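Local coordinates for protein ATP-dependent DNA helicase PIF1 (PDB 7OTJ) that couples ATP hydrolysis to 5'-3' DNA unwinding and probably resolves G-quadruplexes and safeguards the nuclear and mitochondrial genomes, at residues G30-L35 and I105-S110; K13-L16 and S20-Y23; F408-P411 and F416-V419. All coordinates share one frame; numbering follows the deposited sequence.

Interaction 1: G30-L35 and I105-S110; sequences GKSVLL and IIDEIS. With MG (magnesium ion), chain G; ADP (adenosine-5'-diphosphate), chain E; ALF (tetrafluoroaluminate ion), chain F.
Ser32 OG donates a hydrogen bond to Asp107 OD2 at 2.6 Å. It arrives at the syn lone pair, on the side of the other carboxylate oxygen. The same hydroxyl oxygen binds the magnesium ion at 2.4 Å, so Asp107 positions a metal ligand from the second shell. Next to this bond the packing is close and apolar. Leu35 CG stands anti to the backbone N (chi1 -156°), which carries both methyls to Ile105 CG2, with CD2 at 3.6 Å. CD2 also packs on the Asp107 carboxylate, 3.5 Å from OD2. Asp107 OD1 accepts the backbone N-H of Glu108 from its anti side, 28° out of the carboxylate plane, which helps to fix the carboxylate's rotation. These segments are the Walker A helix start and the Walker B strand end of a P-loop NTPase. Gly30, Lys31, Ser32 and Val33 give backbone N-H groups to the ADP phosphates, and Lys31 NZ reaches ADP O1B and ALF F3. Toward the tetrafluoroaluminate the segments separate. Magnesium-bound waters bridge the gap: one donates to Asp107 OD1, another to Glu108 OE1 at 2.7 Å from its oxygen. Glu108 makes no direct contact with 30-35. On the side away from ADP O3B, the oxygen of a further water lies 2.4 Å from the aluminium atom, consistent with a mimic of the transition state of hydrolysis. Gln456 holds Glu108 OE2.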
ATOM      1  N   GLY A  30       5.561 -12.466   8.970  1.00 38.75           N
ATOM      2  CA  GLY A  30       5.046 -13.329   7.931  1.00 44.96           C
ATOM      3  C   GLY A  30       3.543 -13.301   7.769  1.00 50.11           C
ATOM      4  O   GLY A  30       2.957 -14.292   7.323  1.00 45.29           O
ATOM      5  N   LYS A  31       2.897 -12.188   8.125  1.00 42.89           N
ATOM      6  CA  LYS A  31       1.444 -12.108   8.019  1.00 43.20           C
ATOM      7  C   LYS A  31       1.002 -12.101   6.561  1.00 44.55           C
ATOM      8  O   LYS A  31       0.119 -12.872   6.168  1.00 47.23           O
ATOM      9  CB  LYS A  31       0.929 -10.871   8.756  1.00 41.74           C
ATOM     10  CG  LYS A  31       1.031 -10.955  10.279  1.00 36.77           C
ATOM     11  CD  LYS A  31       0.377  -9.746  10.964  1.00 38.57           C
ATOM     12  CE  LYS A  31       1.056  -8.424  10.607  1.00 53.61           C
ATOM     13  NZ  LYS A  31       2.377  -8.206  11.274  1.00 36.24           N
ATOM     14  N   SER A  32       1.621 -11.257   5.731  1.00 46.87           N
ATOM     15  CA  SER A  32       1.197 -11.175   4.334  1.00 45.82           C
ATOM     16  C   SER A  32       1.618 -12.411   3.552  1.00 46.37           C
ATOM     17  O   SER A  32       0.909 -12.840   2.636  1.00 54.26           O
ATOM     18  CB  SER A  32       1.758  -9.916   3.675  1.00 37.63           C
ATOM     19  OG  SER A  32       1.257  -8.757   4.302  1.00 36.49           O
ATOM     20  N   VAL A  33       2.778 -12.981   3.876  1.00 48.09           N
ATOM     21  CA  VAL A  33       3.189 -14.223   3.230  1.00 49.72           C
ATOM     22  C   VAL A  33       2.160 -15.314   3.488  1.00 40.98           C
ATOM     23  O   VAL A  33       1.764 -16.047   2.576  1.00 50.58           O
ATOM     24  CB  VAL A  33       4.591 -14.636   3.712  1.00 41.64           C
ATOM     25  CG1 VAL A  33       4.933 -16.032   3.244  1.00 42.88           C
ATOM     26  CG2 VAL A  33       5.613 -13.640   3.204  1.00 52.53           C
ATOM     27  N   LEU A  34       1.713 -15.436   4.738  1.00 41.09           N
ATOM     28  CA  LEU A  34       0.623 -16.353   5.050  1.00 49.94           C
ATOM     29  C   LEU A  34      -0.653 -15.966   4.311  1.00 46.25           C
ATOM     30  O   LEU A  34      -1.354 -16.828   3.763  1.00 47.99           O
ATOM     31  CB  LEU A  34       0.389 -16.372   6.559  1.00 45.58           C
ATOM     32  CG  LEU A  34      -0.918 -16.998   7.043  1.00 49.75           C
ATOM     33  CD1 LEU A  34      -1.025 -18.463   6.622  1.00 46.64           C
ATOM     34  CD2 LEU A  34      -1.008 -16.846   8.548  1.00 47.90           C
ATOM     35  N   LEU A  35      -0.944 -14.667   4.254  1.00 44.07           N
ATOM     36  CA  LEU A  35      -2.151 -14.186   3.593  1.00 44.35           C
ATOM     37  C   LEU A  35      -2.207 -14.640   2.140  1.00 49.20           C
ATOM     38  O   LEU A  35      -3.269 -15.042   1.648  1.00 52.67           O
ATOM     39  CB  LEU A  35      -2.216 -12.664   3.693  1.00 41.86           C
ATOM     40  CG  LEU A  35      -3.611 -12.055   3.594  1.00 51.34           C
ATOM     41  CD1 LEU A  35      -4.596 -12.880   4.418  1.00 44.20           C
ATOM     42  CD2 LEU A  35      -3.577 -10.602   4.058  1.00 39.74           C
ATOM     43  N   ILE A 105     -10.829 -10.215   2.782  1.00 41.35           N
ATOM     44  CA  ILE A 105      -9.513 -10.099   3.391  1.00 43.54           C
ATOM     45  C   ILE A 105      -9.135  -8.627   3.420  1.00 40.93           C
ATOM     46  O   ILE A 105      -9.248  -7.932   2.402  1.00 39.55           O
ATOM     47  CB  ILE A 105      -8.473 -10.923   2.612  1.00 44.55           C
ATOM     48  CG1 ILE A 105      -8.771 -12.422   2.746  1.00 38.28           C
ATOM     49  CG2 ILE A 105      -7.064 -10.577   3.069  1.00 37.10           C
ATOM     50  CD1 ILE A 105      -7.932 -13.298   1.840  1.00 39.04           C
ATOM     51  N   ILE A 106      -8.685  -8.145   4.575  1.00 41.51           N
ATOM     52  CA  ILE A 106      -8.227  -6.765   4.723  1.00 39.12           C
ATOM     53  C   ILE A 106      -6.849  -6.815   5.365  1.00 40.80           C
ATOM     54  O   ILE A 106      -6.730  -7.033   6.577  1.00 40.15           O
ATOM     55  CB  ILE A 106      -9.179  -5.906   5.560  1.00 38.69           C
ATOM     56  CG1 ILE A 106     -10.625  -6.075   5.089  1.00 37.98           C
ATOM     57  CG2 ILE A 106      -8.748  -4.445   5.496  1.00 36.18           C
ATOM     58  CD1 ILE A 106     -11.612  -5.308   5.930  1.00 37.01           C
ATOM     59  N   ASP A 107      -5.806  -6.611   4.565  1.00 39.68           N
ATOM     60  CA  ASP A 107      -4.465  -6.502   5.114  1.00 38.05           C
ATOM     61  C   ASP A 107      -4.224  -5.065   5.566  1.00 43.33           C
ATOM     62  O   ASP A 107      -4.922  -4.132   5.157  1.00 44.23           O
ATOM     63  CB  ASP A 107      -3.412  -6.944   4.089  1.00 35.65           C
ATOM     64  CG  ASP A 107      -2.097  -7.404   4.734  1.00 42.17           C
ATOM     65  OD1 ASP A 107      -1.885  -7.160   5.941  1.00 48.23           O
ATOM     66  OD2 ASP A 107      -1.268  -8.017   4.029  1.00 38.59           O
ATOM     67  N   GLU A 108      -3.241  -4.902   6.450  1.00 47.43           N
ATOM     68  CA  GLU A 108      -2.919  -3.614   7.056  1.00 42.69           C
ATOM     69  C   GLU A 108      -4.167  -2.960   7.649  1.00 44.45           C
ATOM     70  O   GLU A 108      -4.522  -1.821   7.345  1.00 49.52           O
ATOM     71  CB  GLU A 108      -2.233  -2.696   6.043  1.00 42.26           C
ATOM     72  CG  GLU A 108      -0.901  -3.226   5.536  1.00 48.69           C
ATOM     73  CD  GLU A 108       0.177  -3.290   6.621  1.00 45.39           C
ATOM     74  OE1 GLU A 108       1.288  -3.777   6.319  1.00 43.65           O
ATOM     75  OE2 GLU A 108      -0.075  -2.858   7.767  1.00 42.46           O
ATOM     76  N   ILE A 109      -4.827  -3.717   8.528  1.00 41.58           N
ATOM     77  CA  ILE A 109      -6.076  -3.280   9.128  1.00 41.14           C
ATOM     78  C   ILE A 109      -5.889  -2.055  10.013  1.00 46.56           C
ATOM     79  O   ILE A 109      -6.869  -1.353  10.305  1.00 43.76           O
ATOM     80  CB  ILE A 109      -6.676  -4.461   9.919  1.00 42.29           C
ATOM     81  CG1 ILE A 109      -8.137  -4.198  10.293  1.00 40.00           C
ATOM     82  CG2 ILE A 109      -5.828  -4.759  11.140  1.00 43.54           C
ATOM     83  CD1 ILE A 109      -9.062  -4.140   9.111  1.00 36.60           C
ATOM     84  N   SER A 110      -4.649  -1.756  10.423  1.00 44.11           N
ATOM     85  CA  SER A 110      -4.434  -0.675  11.383  1.00 38.25           C
ATOM     86  C   SER A 110      -4.858   0.672  10.821  1.00 37.75           C
ATOM     87  O   SER A 110      -5.351   1.525  11.566  1.00 40.99           O
ATOM     88  CB  SER A 110      -2.967  -0.629  11.825  1.00 43.05           C
ATOM     89  OG  SER A 110      -2.114  -0.117  10.815  1.00 44.17           O
TER
HETATM   90 MG    MG G1003       2.159  -7.284   5.934  1.00 38.40          MG
HETATM   91  PB  ADP E1001       4.351  -8.983   7.771  1.00 50.80           P
HETATM   92  O1B ADP E1001       3.871  -9.540   9.099  1.00 37.19           O
HETATM   93  O2B ADP E1001       3.291  -8.872   6.698  1.00 48.97           O
HETATM   94  O3B ADP E1001       5.240  -7.774   7.898  1.00 46.82           O
HETATM   95  PA  ADP E1001       5.726 -10.293   5.643  1.00 47.13           P
HETATM   96  O1A ADP E1001       4.732 -11.280   5.086  1.00 53.74           O
HETATM   97  O2A ADP E1001       5.953  -8.975   4.949  1.00 40.19           O
HETATM   98  O3A ADP E1001       5.376 -10.093   7.208  1.00 41.14           O
HETATM   99  O5' ADP E1001       7.156 -11.009   5.783  1.00 51.02           O
HETATM  100  C5' ADP E1001       8.343 -10.227   5.828  1.00 47.75           C
HETATM  101  C4' ADP E1001       9.503 -11.088   5.366  1.00 48.38           C
HETATM  102  O4' ADP E1001       9.515 -12.309   6.104  1.00 46.29           O
HETATM  103  C3' ADP E1001       9.342 -11.445   3.900  1.00 52.03           C
HETATM  104  O3' ADP E1001      10.516 -11.038   3.198  1.00 62.86           O
HETATM  105  C2' ADP E1001       9.223 -12.954   3.852  1.00 51.97           C
HETATM  106  O2' ADP E1001      10.024 -13.492   2.796  1.00 66.94           O
HETATM  107  C1' ADP E1001       9.717 -13.408   5.215  1.00 50.08           C
HETATM  108  N9  ADP E1001       8.931 -14.563   5.695  1.00 56.31           N
HETATM  109  C8  ADP E1001       7.620 -14.546   5.991  1.00 54.86           C
HETATM  110  N7  ADP E1001       7.203 -15.768   6.410  1.00 53.65           N
HETATM  111  C5  ADP E1001       8.265 -16.590   6.380  1.00 57.63           C
HETATM  112  C6  ADP E1001       8.527 -18.014   6.697  1.00 65.27           C
HETATM  113  N6  ADP E1001       7.534 -18.827   7.135  1.00 59.05           N
HETATM  114  N1  ADP E1001       9.787 -18.476   6.526  1.00 64.03           N
HETATM  115  C2  ADP E1001      10.780 -17.677   6.089  1.00 48.71           C
HETATM  116  N3  ADP E1001      10.615 -16.379   5.788  1.00 49.66           N
HETATM  117  C4  ADP E1001       9.404 -15.789   5.907  1.00 58.98           C
HETATM  118 AL   ALF F1002       4.436  -5.700   8.026  1.00 47.52          AL
HETATM  119  F1  ALF F1002       2.906  -5.914   7.139  1.00 46.36           F
HETATM  120  F2  ALF F1002       5.979  -5.488   8.901  1.00 48.45           F
HETATM  121  F3  ALF F1002       3.570  -6.130   9.527  1.00 39.66           F
HETATM  122  F4  ALF F1002       5.332  -5.346   6.522  1.00 43.25           F
HETATM  123  O   HOH W   1       0.594  -7.500   7.179  1.00 40.05           O
HETATM  124  O   HOH W   2       1.561  -5.879   4.636  1.00 37.83           O
HETATM  125  O   HOH W   3       3.541  -3.453   8.168  1.00 42.46           O
HETATM  126  O   HOH W   4       3.724  -7.405   4.481  1.00 37.19           O

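Interaction 2: K13-L16 and S20-Y23; sequences KQVL and SLFY
Leu21 lays its two methyl groups against helix 6-16, overlapping Gln14 and Val15. CD2 meets Gln14 CB at 3.6 Å. CD1 faces Val15 CG2 at 3.9 Å, and CD2 lies only slightly farther from the same methyl, at 4.1 Å, so the fork of Leu21 straddles one valine methyl. The leucine and valine side chains cross at about a right angle. Leu21 CG stands between its own backbone N and carbonyl carbon (chi1 58°), a rotation that brings both methyls up to the helix. Gln14 contributes only its CB here. Its chain bends at chi2 (-64°), which takes the amide away from the strand.

The contact joins the C-terminal part of helix 6-16 to the start of strand 21-25. A short linker separates them, and the nearest CA atoms, those of Val15 and Ser20, are 7.2 Å apart. Strand 21-25 is an inner strand of the parallel sheet of the P-loop NTPase domain and leads directly into the Walker A loop. The sheet neighbours on its two sides are strands 138-143 and 182-186. Val15 also packs on Val140 of the first and on Ile38 of helix 31-45, while Gln14 touches Ile184 of the second. Earlier in the same helix, Gln8 hydrogen-bonds to ADP, in keeping with a Q-motif role. The packing itself is remote from the nucleotide, with about 13 Å between the Leu21 side chain and ADP.

No hydrogen bond crosses between the two segments. Between them the contact is purely hydrocarbon and would depend on shape and burial; polar links such as Val15 O with Gln138 go to other parts of the fold.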
ATOM      1  N   LYS A  13      -5.354 -22.816   8.931  1.00 57.56           N
ATOM      2  CA  LYS A  13      -6.354 -23.824   9.278  1.00 52.61           C
ATOM      3  C   LYS A  13      -7.644 -23.181   9.768  1.00 56.52           C
ATOM      4  O   LYS A  13      -8.742 -23.605   9.388  1.00 56.42           O
ATOM      5  CB  LYS A  13      -5.792 -24.765  10.343  1.00 56.99           C
ATOM      6  CG  LYS A  13      -6.789 -25.772  10.907  1.00 51.40           C
ATOM      7  CD  LYS A  13      -6.165 -26.572  12.050  1.00 59.68           C
ATOM      8  CE  LYS A  13      -7.178 -27.474  12.742  1.00 74.22           C
ATOM      9  NZ  LYS A  13      -7.681 -28.541  11.838  1.00 61.71           N
ATOM     10  N   GLN A  14      -7.530 -22.158  10.618  1.00 59.98           N
ATOM     11  CA  GLN A  14      -8.721 -21.492  11.134  1.00 56.19           C
ATOM     12  C   GLN A  14      -9.461 -20.751  10.030  1.00 50.70           C
ATOM     13  O   GLN A  14     -10.693 -20.819   9.948  1.00 58.44           O
ATOM     14  CB  GLN A  14      -8.333 -20.525  12.253  1.00 60.40           C
ATOM     15  CG  GLN A  14      -7.555 -21.167  13.382  1.00 54.64           C
ATOM     16  CD  GLN A  14      -8.370 -22.201  14.114  1.00 63.60           C
ATOM     17  OE1 GLN A  14      -9.569 -22.021  14.327  1.00 62.99           O
ATOM     18  NE2 GLN A  14      -7.730 -23.299  14.497  1.00 80.06           N
ATOM     19  N   VAL A  15      -8.727 -20.047   9.167  1.00 46.72           N
ATOM     20  CA  VAL A  15      -9.370 -19.300   8.092  1.00 43.25           C
ATOM     21  C   VAL A  15     -10.135 -20.242   7.171  1.00 54.92           C
ATOM     22  O   VAL A  15     -11.270 -19.956   6.776  1.00 50.33           O
ATOM     23  CB  VAL A  15      -8.334 -18.461   7.325  1.00 50.48           C
ATOM     24  CG1 VAL A  15      -8.988 -17.751   6.154  1.00 41.32           C
ATOM     25  CG2 VAL A  15      -7.679 -17.451   8.266  1.00 42.17           C
ATOM     26  N   LEU A  16      -9.536 -21.385   6.828  1.00 56.35           N
ATOM     27  CA  LEU A  16     -10.204 -22.341   5.953  1.00 51.58           C
ATOM     28  C   LEU A  16     -11.401 -23.013   6.612  1.00 56.75           C
ATOM     29  O   LEU A  16     -12.199 -23.641   5.910  1.00 54.76           O
ATOM     30  CB  LEU A  16      -9.212 -23.408   5.485  1.00 48.02           C
ATOM     31  CG  LEU A  16      -8.027 -22.933   4.637  1.00 55.32           C
ATOM     32  CD1 LEU A  16      -7.156 -24.113   4.241  1.00 49.32           C
ATOM     33  CD2 LEU A  16      -8.487 -22.164   3.407  1.00 48.45           C
ATOM     34  N   SER A  20     -14.669 -16.048  10.972  1.00 45.25           N
ATOM     35  CA  SER A  20     -14.238 -14.672  10.792  1.00 44.95           C
ATOM     36  C   SER A  20     -13.263 -14.316  11.904  1.00 48.98           C
ATOM     37  O   SER A  20     -13.569 -14.490  13.089  1.00 41.81           O
ATOM     38  CB  SER A  20     -15.438 -13.726  10.797  1.00 41.26           C
ATOM     39  OG  SER A  20     -16.154 -13.817   9.577  1.00 51.07           O
ATOM     40  N   LEU A  21     -12.078 -13.847  11.527  1.00 42.85           N
ATOM     41  CA  LEU A  21     -11.047 -13.655  12.530  1.00 44.91           C
ATOM     42  C   LEU A  21     -10.103 -12.533  12.130  1.00 45.49           C
ATOM     43  O   LEU A  21     -10.051 -12.103  10.972  1.00 41.08           O
ATOM     44  CB  LEU A  21     -10.265 -14.954  12.767  1.00 45.68           C
ATOM     45  CG  LEU A  21      -9.538 -15.653  11.616  1.00 44.53           C
ATOM     46  CD1 LEU A  21      -8.200 -14.971  11.278  1.00 47.03           C
ATOM     47  CD2 LEU A  21      -9.313 -17.110  11.990  1.00 41.62           C
ATOM     48  N   PHE A  22      -9.344 -12.085  13.122  1.00 47.50           N
ATOM     49  CA  PHE A  22      -8.251 -11.141  12.962  1.00 43.25           C
ATOM     50  C   PHE A  22      -6.987 -11.809  13.476  1.00 46.12           C
ATOM     51  O   PHE A  22      -6.974 -12.339  14.591  1.00 44.51           O
ATOM     52  CB  PHE A  22      -8.552  -9.851  13.729  1.00 42.45           C
ATOM     53  CG  PHE A  22      -7.343  -8.999  14.025  1.00 55.38           C
ATOM     54  CD1 PHE A  22      -6.596  -8.430  13.005  1.00 49.18           C
ATOM     55  CD2 PHE A  22      -6.988  -8.725  15.335  1.00 47.24           C
ATOM     56  CE1 PHE A  22      -5.506  -7.630  13.289  1.00 43.18           C
ATOM     57  CE2 PHE A  22      -5.906  -7.928  15.626  1.00 43.99           C
ATOM     58  CZ  PHE A  22      -5.164  -7.375  14.605  1.00 44.82           C
ATOM     59  N   TYR A  23      -5.940 -11.831  12.664  1.00 39.43           N
ATOM     60  CA  TYR A  23      -4.673 -12.365  13.129  1.00 44.42           C
ATOM     61  C   TYR A  23      -3.603 -11.288  13.024  1.00 46.95           C
ATOM     62  O   TYR A  23      -3.575 -10.505  12.067  1.00 39.56           O
ATOM     63  CB  TYR A  23      -4.282 -13.652  12.394  1.00 42.24           C
ATOM     64  CG  TYR A  23      -3.854 -13.531  10.955  1.00 46.20           C
ATOM     65  CD1 TYR A  23      -2.509 -13.438  10.619  1.00 39.97           C
ATOM     66  CD2 TYR A  23      -4.786 -13.572   9.925  1.00 46.70           C
ATOM     67  CE1 TYR A  23      -2.106 -13.360   9.299  1.00 43.89           C
ATOM     68  CE2 TYR A  23      -4.390 -13.492   8.599  1.00 48.27           C
ATOM     69  CZ  TYR A  23      -3.048 -13.388   8.294  1.00 46.83           C
ATOM     70  OH  TYR A  23      -2.642 -13.310   6.979  1.00 44.70           O
TER

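Interaction 3: F408-P411 and F416-V419; sequences FLLP and FRTV
Phe408 turns the edge of its ring to Val419, whose CG2 lies in the ring plane, 3.5 Å from CD2. The two side chains cross at about a right angle. Leu409 and Phe416 lie side by side and point the same way, with Leu409 CG 3.5 Å from Phe416 CE1. Leu410 crosses Arg417 instead. Its CD2 comes to the edge of the guanidinium, 3.4 Å from Arg417 NE, and also touches Arg417 CB. Behind these side chains two backbone hydrogen bonds join Phe408 and Arg417. Phe408 N donates to Arg417 O and Arg417 N to Phe408 O, each at 2.9 Å. This lies near the turn of the beta hairpin formed by strands 404-409 and 416-420. It belongs to an antiparallel sheet that includes strand 310-316, part of the SH3-like 2B region. That strand pairs with 404-409, and a backbone hydrogen bond links Leu409 with Leu310. Farther out, Arg417 NH2 forms a salt bridge with Asp302. The arginine chain bends at chi3 (65°) on its way past Leu410. Lys407 makes a cation-pi contact with the Phe416 ring.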
ATOM      1  N   PHE A 408      12.916  -3.261 -15.519  1.00 87.53           N
ATOM      2  CA  PHE A 408      12.127  -3.478 -14.309  1.00 88.87           C
ATOM      3  C   PHE A 408      12.598  -4.742 -13.597  1.00 97.47           C
ATOM      4  O   PHE A 408      12.606  -5.827 -14.191  1.00103.96           O
ATOM      5  CB  PHE A 408      10.638  -3.594 -14.640  1.00 79.35           C
ATOM      6  CG  PHE A 408       9.964  -2.282 -14.943  1.00 79.87           C
ATOM      7  CD1 PHE A 408       9.693  -1.377 -13.930  1.00 78.67           C
ATOM      8  CD2 PHE A 408       9.566  -1.970 -16.234  1.00 78.99           C
ATOM      9  CE1 PHE A 408       9.060  -0.176 -14.200  1.00 68.29           C
ATOM     10  CE2 PHE A 408       8.931  -0.770 -16.512  1.00 69.60           C
ATOM     11  CZ  PHE A 408       8.676   0.126 -15.492  1.00 67.77           C
ATOM     12  N   LEU A 409      12.987  -4.599 -12.330  1.00 94.53           N
ATOM     13  CA  LEU A 409      13.300  -5.741 -11.472  1.00 99.25           C
ATOM     14  C   LEU A 409      12.030  -6.538 -11.201  1.00100.59           C
ATOM     15  O   LEU A 409      11.115  -6.051 -10.529  1.00104.26           O
ATOM     16  CB  LEU A 409      13.933  -5.279 -10.163  1.00 99.74           C
ATOM     17  CG  LEU A 409      15.390  -4.807 -10.184  1.00106.35           C
ATOM     18  CD1 LEU A 409      15.514  -3.364 -10.667  1.00108.52           C
ATOM     19  CD2 LEU A 409      16.028  -4.980  -8.811  1.00103.44           C
ATOM     20  N   LEU A 410      11.972  -7.767 -11.707  1.00106.41           N
ATOM     21  CA  LEU A 410      10.767  -8.567 -11.595  1.00109.77           C
ATOM     22  C   LEU A 410      10.581  -9.041 -10.156  1.00118.01           C
ATOM     23  O   LEU A 410      11.525  -9.024  -9.363  1.00122.55           O
ATOM     24  CB  LEU A 410      10.856  -9.765 -12.536  1.00110.07           C
ATOM     25  CG  LEU A 410      11.123  -9.410 -13.995  1.00115.42           C
ATOM     26  CD1 LEU A 410      11.590 -10.632 -14.765  1.00112.64           C
ATOM     27  CD2 LEU A 410       9.873  -8.811 -14.622  1.00119.44           C
ATOM     28  N   PRO A 411       9.363  -9.476  -9.787  1.00123.40           N
ATOM     29  CA  PRO A 411       9.158  -9.963  -8.416  1.00124.57           C
ATOM     30  C   PRO A 411       9.794 -11.322  -8.195  1.00121.88           C
ATOM     31  O   PRO A 411       9.122 -12.292  -7.834  1.00132.70           O
ATOM     32  CB  PRO A 411       7.631 -10.028  -8.291  1.00120.98           C
ATOM     33  CG  PRO A 411       7.159 -10.232  -9.681  1.00120.81           C
ATOM     34  CD  PRO A 411       8.100  -9.434 -10.542  1.00124.52           C
ATOM     35  N   PHE A 416      15.815  -9.140 -14.335  1.00115.75           N
ATOM     36  CA  PHE A 416      15.305  -7.884 -14.866  1.00104.03           C
ATOM     37  C   PHE A 416      14.421  -8.161 -16.076  1.00109.66           C
ATOM     38  O   PHE A 416      14.367  -9.277 -16.599  1.00113.58           O
ATOM     39  CB  PHE A 416      16.447  -6.940 -15.272  1.00 98.31           C
ATOM     40  CG  PHE A 416      17.457  -6.687 -14.185  1.00109.34           C
ATOM     41  CD1 PHE A 416      17.066  -6.584 -12.860  1.00115.74           C
ATOM     42  CD2 PHE A 416      18.803  -6.549 -14.493  1.00114.68           C
ATOM     43  CE1 PHE A 416      18.001  -6.351 -11.863  1.00117.15           C
ATOM     44  CE2 PHE A 416      19.739  -6.316 -13.500  1.00112.25           C
ATOM     45  CZ  PHE A 416      19.336  -6.216 -12.185  1.00107.76           C
ATOM     46  N   ARG A 417      13.713  -7.122 -16.516  1.00107.84           N
ATOM     47  CA  ARG A 417      12.991  -7.178 -17.787  1.00105.48           C
ATOM     48  C   ARG A 417      12.832  -5.754 -18.296  1.00 99.77           C
ATOM     49  O   ARG A 417      12.088  -4.965 -17.707  1.00 95.21           O
ATOM     50  CB  ARG A 417      11.641  -7.864 -17.630  1.00106.66           C
ATOM     51  CG  ARG A 417      10.859  -7.969 -18.930  1.00100.75           C
ATOM     52  CD  ARG A 417       9.868  -9.120 -18.886  1.00107.96           C
ATOM     53  NE  ARG A 417       8.816  -8.918 -17.898  1.00113.08           N
ATOM     54  CZ  ARG A 417       7.581  -8.530 -18.187  1.00107.06           C
ATOM     55  NH1 ARG A 417       7.209  -8.282 -19.432  1.00102.43           N
ATOM     56  NH2 ARG A 417       6.697  -8.391 -17.204  1.00106.50           N
ATOM     57  N   THR A 418      13.528  -5.431 -19.381  1.00102.57           N
ATOM     58  CA  THR A 418      13.466  -4.106 -19.977  1.00 93.82           C
ATOM     59  C   THR A 418      12.306  -4.048 -20.961  1.00 93.08           C
ATOM     60  O   THR A 418      12.120  -4.966 -21.767  1.00 89.29           O
ATOM     61  CB  THR A 418      14.782  -3.770 -20.679  1.00100.21           C
ATOM     62  OG1 THR A 418      15.870  -3.968 -19.767  1.00 99.15           O
ATOM     63  CG2 THR A 418      14.782  -2.325 -21.152  1.00 94.31           C
ATOM     64  N   VAL A 419      11.533  -2.963 -20.896  1.00 88.94           N
ATOM     65  CA  VAL A 419      10.339  -2.795 -21.713  1.00 90.82           C
ATOM     66  C   VAL A 419      10.208  -1.325 -22.089  1.00 82.31           C
ATOM     67  O   VAL A 419      10.787  -0.440 -21.455  1.00 77.40           O
ATOM     68  CB  VAL A 419       9.054  -3.280 -20.997  1.00 84.40           C
ATOM     69  CG1 VAL A 419       9.027  -4.796 -20.899  1.00 85.63           C
ATOM     70  CG2 VAL A 419       8.943  -2.653 -19.619  1.00 80.02           C
TER

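Interactions 1 and 2 belong to the same nucleotide-binding domain, and their centres are 11 Å apart. Strand 21-25 runs through the Walker A loop into helix 31-45, so interaction 2 precedes interaction 1 along the chain. They also touch. Tyr23 OH lies 2.9 Å from Lys31 O, a probable hydrogen bond, and Phe22 CE1 packs on Ile109 CG2 at 3.6 Å. Only interaction 1 contacts ADP, magnesium and tetrafluoroaluminate directly. Interaction 3 lies apart, in the antiparallel sheet away from the annotated sites. Its centre is 26 Å from that of interaction 1 and 35 Å from that of interaction 2, and it touches neither.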